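PDB 2GNP: transcriptional regulator from Streptococcus pneumoniae, which probably regulates transcription in response to a small sugar-like effector, sensed by a putative sugar-binding domain with a Rossmann-like fold. Local coordinates for residues A[29-34]-A[40-45]; A[182-187]-A[200-205]. All coordinates share one frame; numbering follows the deposited sequence.

Interaction 1 of 2, residues A[29-34]-A[40-45]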
ATOM      1  N   PRO A  29       0.376 -19.702  -3.996  1.00 20.69           N
ATOM      2  CA  PRO A  29       0.265 -20.875  -3.146  1.00 22.10           C
ATOM      3  C   PRO A  29       1.418 -20.948  -2.155  1.00 21.98           C
ATOM      4  O   PRO A  29       2.525 -20.451  -2.464  1.00 24.03           O
ATOM      5  CB  PRO A  29       0.359 -22.032  -4.144  1.00 22.80           C
ATOM      6  CG  PRO A  29       1.187 -21.507  -5.269  1.00 24.10           C
ATOM      7  CD  PRO A  29       0.724 -20.043  -5.390  1.00 22.47           C
ATOM      8  N   ASN A  30       1.161 -21.528  -0.984  1.00 22.03           N
ATOM      9  CA  ASN A  30       2.227 -21.748  -0.030  1.00 23.24           C
ATOM     10  C   ASN A  30       2.663 -23.213  -0.218  1.00 24.07           C
ATOM     11  O   ASN A  30       1.788 -24.082  -0.351  1.00 24.25           O
ATOM     12  CB  ASN A  30       1.739 -21.524   1.398  1.00 21.90           C
ATOM     13  CG  ASN A  30       1.329 -20.069   1.655  1.00 23.69           C
ATOM     14  OD1 ASN A  30       0.184 -19.676   1.402  1.00 21.35           O
ATOM     15  ND2 ASN A  30       2.278 -19.268   2.108  1.00 20.66           N
ATOM     16  N   GLU A  31       3.978 -23.452  -0.212  1.00 24.66           N
ATOM     17  CA  GLU A  31       4.583 -24.795  -0.463  1.00 26.77           C
ATOM     18  C   GLU A  31       5.149 -25.317   0.869  1.00 25.57           C
ATOM     19  O   GLU A  31       5.641 -24.557   1.686  1.00 24.52           O
ATOM     20  CB  GLU A  31       5.711 -24.758  -1.547  1.00 27.03           C
ATOM     21  CG  GLU A  31       5.296 -24.600  -3.052  1.00 29.76           C
ATOM     22  CD  GLU A  31       6.473 -24.774  -4.107  1.00 32.25           C
ATOM     23  OE1 GLU A  31       7.641 -25.109  -3.747  1.00 41.60           O
ATOM     24  OE2 GLU A  31       6.243 -24.551  -5.334  1.00 39.47           O
ATOM     25  N   PHE A  32       5.041 -26.622   1.113  1.00 26.50           N
ATOM     26  CA  PHE A  32       5.546 -27.181   2.367  1.00 27.07           C
ATOM     27  C   PHE A  32       7.030 -26.852   2.611  1.00 26.48           C
ATOM     28  O   PHE A  32       7.436 -26.630   3.760  1.00 26.44           O
ATOM     29  CB  PHE A  32       5.373 -28.714   2.386  1.00 28.07           C
ATOM     30  CG  PHE A  32       5.729 -29.346   3.715  1.00 30.19           C
ATOM     31  CD1 PHE A  32       6.988 -29.938   3.916  1.00 32.60           C
ATOM     32  CD2 PHE A  32       4.817 -29.339   4.770  1.00 31.17           C
ATOM     33  CE1 PHE A  32       7.319 -30.527   5.158  1.00 32.90           C
ATOM     34  CE2 PHE A  32       5.139 -29.929   6.004  1.00 32.40           C
ATOM     35  CZ  PHE A  32       6.376 -30.519   6.193  1.00 32.11           C
ATOM     36  N   ASP A  33       7.823 -26.859   1.534  1.00 26.93           N
ATOM     37  CA  ASP A  33       9.286 -26.656   1.616  1.00 26.90           C
ATOM     38  C   ASP A  33       9.708 -25.169   1.683  1.00 26.92           C
ATOM     39  O   ASP A  33      10.899 -24.854   1.648  1.00 25.15           O
ATOM     40  CB  ASP A  33       9.947 -27.295   0.395  1.00 28.62           C
ATOM     41  CG  ASP A  33       9.980 -28.792   0.479  1.00 31.09           C
ATOM     42  OD1 ASP A  33       9.869 -29.306   1.616  1.00 37.34           O
ATOM     43  OD2 ASP A  33      10.104 -29.462  -0.566  1.00 32.94           O
ATOM     44  N   ASP A  34       8.725 -24.265   1.703  1.00 25.74           N
ATOM     45  CA  ASP A  34       9.000 -22.810   1.792  1.00 25.23           C
ATOM     46  C   ASP A  34       9.817 -22.409   2.983  1.00 25.20           C
ATOM     47  O   ASP A  34       9.652 -22.966   4.086  1.00 26.13           O
ATOM     48  CB  ASP A  34       7.690 -21.970   1.778  1.00 24.11           C
ATOM     49  CG  ASP A  34       7.102 -21.832   0.371  1.00 26.46           C
ATOM     50  OD1 ASP A  34       7.816 -22.213  -0.599  1.00 27.08           O
ATOM     51  OD2 ASP A  34       5.935 -21.377   0.236  1.00 23.46           O
ATOM     52  N   SER A  40       8.710 -15.000  -0.041  1.00 21.63           N
ATOM     53  CA  SER A  40       8.798 -13.580  -0.465  1.00 21.66           C
ATOM     54  C   SER A  40       9.276 -13.446  -1.912  1.00 21.54           C
ATOM     55  O   SER A  40       8.771 -12.608  -2.660  1.00 20.56           O
ATOM     56  CB  SER A  40       9.693 -12.801   0.511  1.00 21.63           C
ATOM     57  OG  SER A  40       9.882 -11.468   0.043  1.00 25.53           O
ATOM     58  N   GLU A  41      10.228 -14.280  -2.348  1.00 20.64           N
ATOM     59  CA  GLU A  41      10.612 -14.259  -3.763  1.00 21.33           C
ATOM     60  C   GLU A  41       9.434 -14.567  -4.698  1.00 20.99           C
ATOM     61  O   GLU A  41       9.274 -13.938  -5.749  1.00 19.74           O
ATOM     62  CB  GLU A  41      11.762 -15.250  -4.052  1.00 22.93           C
ATOM     63  CG  GLU A  41      12.503 -15.030  -5.389  1.00 27.55           C
ATOM     64  CD  GLU A  41      11.819 -15.654  -6.604  1.00 32.42           C
ATOM     65  OE1 GLU A  41      10.958 -16.554  -6.448  1.00 35.27           O
ATOM     66  OE2 GLU A  41      12.152 -15.251  -7.743  1.00 36.14           O
ATOM     67  N   ARG A  42       8.634 -15.561  -4.331  1.00 19.46           N
ATOM     68  CA  ARG A  42       7.577 -16.041  -5.215  1.00 19.56           C
ATOM     69  C   ARG A  42       6.511 -14.969  -5.374  1.00 17.83           C
ATOM     70  O   ARG A  42       6.063 -14.722  -6.481  1.00 19.18           O
ATOM     71  CB  ARG A  42       6.957 -17.298  -4.646  1.00 19.40           C
ATOM     72  CG  ARG A  42       6.161 -18.122  -5.697  1.00 23.92           C
ATOM     73  CD  ARG A  42       6.223 -19.671  -5.393  1.00 28.75           C
ATOM     74  NE  ARG A  42       5.664 -19.899  -4.101  1.00 33.99           N
ATOM     75  CZ  ARG A  42       6.176 -20.620  -3.127  1.00 28.78           C
ATOM     76  NH1 ARG A  42       7.309 -21.362  -3.256  1.00 27.95           N
ATOM     77  NH2 ARG A  42       5.505 -20.614  -2.017  1.00 25.93           N
ATOM     78  N   ILE A  43       6.171 -14.335  -4.253  1.00 18.03           N
ATOM     79  CA  ILE A  43       5.149 -13.292  -4.234  1.00 18.38           C
ATOM     80  C   ILE A  43       5.707 -12.088  -4.996  1.00 17.77           C
ATOM     81  O   ILE A  43       5.023 -11.519  -5.840  1.00 18.32           O
ATOM     82  CB  ILE A  43       4.755 -12.918  -2.788  1.00 18.38           C
ATOM     83  CG1 ILE A  43       3.996 -14.074  -2.117  1.00 20.09           C
ATOM     84  CG2 ILE A  43       3.923 -11.622  -2.758  1.00 20.66           C
ATOM     85  CD1 ILE A  43       3.821 -13.905  -0.630  1.00 23.21           C
ATOM     86  N   SER A  44       6.946 -11.739  -4.706  1.00 16.86           N
ATOM     87  CA  SER A  44       7.575 -10.573  -5.346  1.00 17.19           C
ATOM     88  C   SER A  44       7.687 -10.707  -6.843  1.00 18.25           C
ATOM     89  O   SER A  44       7.544  -9.707  -7.571  1.00 17.99           O
ATOM     90  CB  SER A  44       8.958 -10.278  -4.752  1.00 16.26           C
ATOM     91  OG  SER A  44       8.877  -9.962  -3.398  1.00 18.90           O
ATOM     92  N   GLN A  45       7.984 -11.917  -7.352  1.00 19.10           N
ATOM     93  CA  GLN A  45       8.114 -12.093  -8.803  1.00 20.65           C
ATOM     94  C   GLN A  45       6.768 -11.950  -9.510  1.00 19.62           C
ATOM     95  O   GLN A  45       6.667 -11.393 -10.592  1.00 20.32           O
ATOM     96  CB  GLN A  45       8.765 -13.467  -9.104  1.00 21.93           C
ATOM     97  CG  GLN A  45       9.059 -13.662 -10.546  1.00 26.89           C
ATOM     98  CD  GLN A  45      10.054 -12.619 -11.084  1.00 31.00           C
ATOM     99  OE1 GLN A  45       9.725 -11.868 -11.997  1.00 37.67           O
ATOM    100  NE2 GLN A  45      11.239 -12.552 -10.496  1.00 31.25           N
TER
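Asp34 meets the edge of the Arg42 guanidinium with its carboxylate, in the guanidinium plane, as a two-pronged salt bridge. NH1 of Arg42 gives a hydrogen bond of 2.8 Å to OD1 of Asp34, on the syn side of that oxygen, while NH2 turns to OD2. The NH2–OD2 separation is modelled very short, so its exact length is doubtful. The two flat groups lie nearly coplanar, their planes 25° apart. NH2 of Arg42 also gives a weak bond to the backbone O of Pro29 at 3.0 Å, its N-H...O angle only 135°. Glu31 lays its CG over one face of the guanidinium; its OE1, 3.8 Å from Arg42 NH1 and well out of the plane, adds a long, purely electrostatic contact.

What positions Asp34 is its own loop: Glu31 N bonds OD2 of Asp34 at 2.9 Å from above the carboxylate plane, and a type I turn from Glu31 to Asp34 is closed by Asp34 N to Glu31 O. Arg42 reaches this site with CG anti to its backbone N (chi1 -162°) and bends at chi2 and chi3. Asn30 ties the loop to Asp252 and Asn254. The network joins the loop after strand 24-28 to helix 36-54 at the surface, and Arg42 also touches Ile28 of that strand.

Interaction 2 of 2, residues A[182-187]-A[200-205]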
ATOM      1  N   THR A 182      -5.764   3.140  19.462  1.00 19.16           N
ATOM      2  CA  THR A 182      -6.142   1.871  20.104  1.00 19.32           C
ATOM      3  C   THR A 182      -7.597   1.977  20.587  1.00 19.39           C
ATOM      4  O   THR A 182      -8.392   1.042  20.409  1.00 18.89           O
ATOM      5  CB  THR A 182      -5.165   1.537  21.248  1.00 20.34           C
ATOM      6  OG1 THR A 182      -3.863   1.330  20.676  1.00 19.12           O
ATOM      7  CG2 THR A 182      -5.586   0.240  21.986  1.00 19.60           C
ATOM      8  N   LYS A 183      -7.957   3.139  21.135  1.00 21.68           N
ATOM      9  CA  LYS A 183      -9.335   3.321  21.631  1.00 23.04           C
ATOM     10  C   LYS A 183     -10.374   3.108  20.528  1.00 22.61           C
ATOM     11  O   LYS A 183     -11.451   2.535  20.766  1.00 21.58           O
ATOM     12  CB  LYS A 183      -9.512   4.695  22.286  1.00 24.04           C
ATOM     13  CG  LYS A 183     -10.721   4.755  23.214  1.00 29.40           C
ATOM     14  CD  LYS A 183     -11.313   6.180  23.329  1.00 36.26           C
ATOM     15  CE  LYS A 183     -10.708   6.977  24.482  1.00 40.34           C
ATOM     16  NZ  LYS A 183     -11.642   8.083  24.944  1.00 39.98           N
ATOM     17  N   VAL A 184     -10.059   3.559  19.308  1.00 21.60           N
ATOM     18  CA  VAL A 184     -10.980   3.385  18.168  1.00 22.62           C
ATOM     19  C   VAL A 184     -10.773   2.085  17.400  1.00 20.76           C
ATOM     20  O   VAL A 184     -11.330   1.903  16.293  1.00 21.95           O
ATOM     21  CB  VAL A 184     -10.981   4.597  17.197  1.00 23.64           C
ATOM     22  CG1 VAL A 184     -11.463   5.865  17.921  1.00 26.47           C
ATOM     23  CG2 VAL A 184      -9.594   4.791  16.569  1.00 25.45           C
ATOM     24  N   LYS A 185      -9.985   1.183  17.984  1.00 18.81           N
ATOM     25  CA  LYS A 185      -9.850  -0.175  17.488  1.00 19.04           C
ATOM     26  C   LYS A 185      -9.218  -0.166  16.105  1.00 17.90           C
ATOM     27  O   LYS A 185      -9.713  -0.798  15.189  1.00 16.72           O
ATOM     28  CB  LYS A 185     -11.222  -0.881  17.444  1.00 19.52           C
ATOM     29  CG  LYS A 185     -11.839  -1.107  18.873  1.00 22.30           C
ATOM     30  CD  LYS A 185     -13.263  -1.648  18.750  1.00 21.96           C
ATOM     31  CE  LYS A 185     -14.181  -1.154  19.886  1.00 28.26           C
ATOM     32  NZ  LYS A 185     -13.574  -1.562  21.154  1.00 25.77           N
ATOM     33  N   THR A 186      -8.139   0.606  15.970  1.00 16.60           N
ATOM     34  CA  THR A 186      -7.382   0.609  14.709  1.00 15.86           C
ATOM     35  C   THR A 186      -6.863  -0.792  14.426  1.00 14.70           C
ATOM     36  O   THR A 186      -6.352  -1.513  15.353  1.00 15.56           O
ATOM     37  CB  THR A 186      -6.222   1.613  14.827  1.00 14.66           C
ATOM     38  OG1 THR A 186      -6.811   2.909  14.986  1.00 16.50           O
ATOM     39  CG2 THR A 186      -5.327   1.620  13.562  1.00 16.35           C
ATOM     40  N   VAL A 187      -6.919  -1.210  13.159  1.00 14.42           N
ATOM     41  CA  VAL A 187      -6.434  -2.526  12.794  1.00 16.63           C
ATOM     42  C   VAL A 187      -5.252  -2.488  11.803  1.00 16.52           C
ATOM     43  O   VAL A 187      -4.554  -3.490  11.625  1.00 17.69           O
ATOM     44  CB  VAL A 187      -7.537  -3.481  12.250  1.00 18.84           C
ATOM     45  CG1 VAL A 187      -8.704  -3.675  13.293  1.00 19.59           C
ATOM     46  CG2 VAL A 187      -8.065  -3.021  10.933  1.00 21.46           C
ATOM     47  N   LYS A 200     -12.510   2.026   7.688  1.00 20.18           N
ATOM     48  CA  LYS A 200     -12.758   3.454   7.880  1.00 20.52           C
ATOM     49  C   LYS A 200     -11.671   4.164   8.694  1.00 21.42           C
ATOM     50  O   LYS A 200     -11.214   3.633   9.696  1.00 18.87           O
ATOM     51  CB  LYS A 200     -14.154   3.636   8.509  1.00 22.57           C
ATOM     52  CG  LYS A 200     -15.213   3.910   7.415  1.00 26.60           C
ATOM     53  CD  LYS A 200     -14.857   3.327   5.989  1.00 30.23           C
ATOM     54  CE  LYS A 200     -14.316   4.372   4.920  1.00 32.01           C
ATOM     55  NZ  LYS A 200     -12.856   4.282   4.367  1.00 20.60           N
ATOM     56  N   GLU A 201     -11.286   5.367   8.248  1.00 21.48           N
ATOM     57  CA  GLU A 201     -10.296   6.204   8.913  1.00 22.29           C
ATOM     58  C   GLU A 201     -10.902   6.968  10.101  1.00 25.02           C
ATOM     59  O   GLU A 201     -11.414   8.083   9.959  1.00 26.79           O
ATOM     60  CB  GLU A 201      -9.620   7.164   7.906  1.00 21.69           C
ATOM     61  CG  GLU A 201      -8.304   7.759   8.409  1.00 20.48           C
ATOM     62  CD  GLU A 201      -7.681   8.731   7.418  1.00 19.39           C
ATOM     63  OE1 GLU A 201      -8.342   8.962   6.378  1.00 19.71           O
ATOM     64  OE2 GLU A 201      -6.580   9.239   7.705  1.00 16.00           O
ATOM     65  N   VAL A 202     -10.806   6.380  11.291  1.00 27.53           N
ATOM     66  CA  VAL A 202     -11.724   6.823  12.369  1.00 28.41           C
ATOM     67  C   VAL A 202     -11.226   8.030  13.163  1.00 27.27           C
ATOM     68  O   VAL A 202     -12.016   8.930  13.476  1.00 28.44           O
ATOM     69  CB  VAL A 202     -12.196   5.631  13.242  1.00 29.38           C
ATOM     70  CG1 VAL A 202     -10.989   4.784  13.649  1.00 30.08           C
ATOM     71  CG2 VAL A 202     -13.105   6.102  14.440  1.00 29.36           C
ATOM     72  N   TYR A 203      -9.912   8.105  13.411  1.00 25.73           N
ATOM     73  CA  TYR A 203      -9.337   9.165  14.229  1.00 23.30           C
ATOM     74  C   TYR A 203      -8.989  10.456  13.426  1.00 22.73           C
ATOM     75  O   TYR A 203      -7.875  10.646  12.879  1.00 21.07           O
ATOM     76  CB  TYR A 203      -8.128   8.618  14.977  1.00 24.74           C
ATOM     77  CG  TYR A 203      -7.478   9.570  15.936  1.00 25.10           C
ATOM     78  CD1 TYR A 203      -6.095   9.545  16.133  1.00 22.89           C
ATOM     79  CD2 TYR A 203      -8.239  10.481  16.683  1.00 27.05           C
ATOM     80  CE1 TYR A 203      -5.473  10.412  17.015  1.00 27.92           C
ATOM     81  CE2 TYR A 203      -7.612  11.345  17.561  1.00 28.79           C
ATOM     82  CZ  TYR A 203      -6.236  11.303  17.713  1.00 25.91           C
ATOM     83  OH  TYR A 203      -5.601  12.144  18.577  1.00 30.01           O
ATOM     84  N   GLU A 204      -9.961  11.356  13.413  1.00 20.73           N
ATOM     85  CA  GLU A 204      -9.910  12.561  12.566  1.00 21.81           C
ATOM     86  C   GLU A 204      -8.738  13.521  12.857  1.00 21.14           C
ATOM     87  O   GLU A 204      -8.164  14.128  11.919  1.00 20.58           O
ATOM     88  CB  GLU A 204     -11.244  13.300  12.710  1.00 22.33           C
ATOM     89  CG  GLU A 204     -11.449  14.461  11.808  1.00 25.60           C
ATOM     90  CD  GLU A 204     -12.790  15.101  12.110  1.00 32.26           C
ATOM     91  OE1 GLU A 204     -12.801  16.107  12.841  1.00 34.93           O
ATOM     92  OE2 GLU A 204     -13.814  14.536  11.674  1.00 37.01           O
ATOM     93  N   ASN A 205      -8.384  13.702  14.127  1.00 21.11           N
ATOM     94  CA  ASN A 205      -7.239  14.526  14.487  1.00 21.91           C
ATOM     95  C   ASN A 205      -5.918  14.142  13.782  1.00 20.49           C
ATOM     96  O   ASN A 205      -5.159  15.005  13.305  1.00 22.03           O
ATOM     97  CB  ASN A 205      -7.037  14.563  16.009  1.00 22.74           C
ATOM     98  CG  ASN A 205      -5.922  15.521  16.438  1.00 25.56           C
ATOM     99  OD1 ASN A 205      -4.733  15.198  16.407  1.00 27.48           O
ATOM    100  ND2 ASN A 205      -6.315  16.718  16.878  1.00 32.56           N
TER
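Val184 and Val202 meet through the methyls that each holds between its backbone N and carbonyl carbon. In Val184 a chi1 of -62° places CG2 there; in Val202 a chi1 of 48° does the same for CG1. The two branches meet at their tips, CG2 of Val184 3.2 Å from CG1 of Val202, closer than methyl carbons normally come. The second branches add a looser layer, with Val184 CG1 and Val202 CG2 3.9 Å apart. Beside them the CB of Tyr203 lies 4.4 Å from Val184 CG2, while its ring leads away, and the Tyr203 side chain touches Glu180 and Leu181 of helix 175-183.

Val184 is the first residue to leave helical geometry after helix 175-183, which ends in a Schellman motif: Lys185, with positive phi, bonds its N to Thr182 O at 2.9 Å, and Thr186 N returns to Leu181 O. On the other side of the contact, Tyr203 occupies the N-cap position of helix 204-207. The contact therefore joins one helix's C-terminal end to the approach to another. No hydrogen bond spans the two segments, so their direct contact is apolar and without directional bonds, and the short CG2–CG1 approach of the valines suggests local crowding.

Overall arrangement
Both contacts are on the surface, with no buried residue among those that touch, yet they work by different chemistry. Interaction 1 is polar and charged, directional toward Asp34 but only electrostatic toward Glu31, with a backbone carbonyl as a further partner of the same arginine. Interaction 2 is short-range apolar packing. Their scope differs too. The first is local, linking a loop to the helix that directly follows it, whereas the second brings together the surroundings of two helices separated in sequence by the hairpin of strands 188-190 and 193-195. They share no helix or strand, and with centres 33 Å apart and nearest atoms about 18 Å apart they do not touch. Both lie within the putative sugar-binding domain.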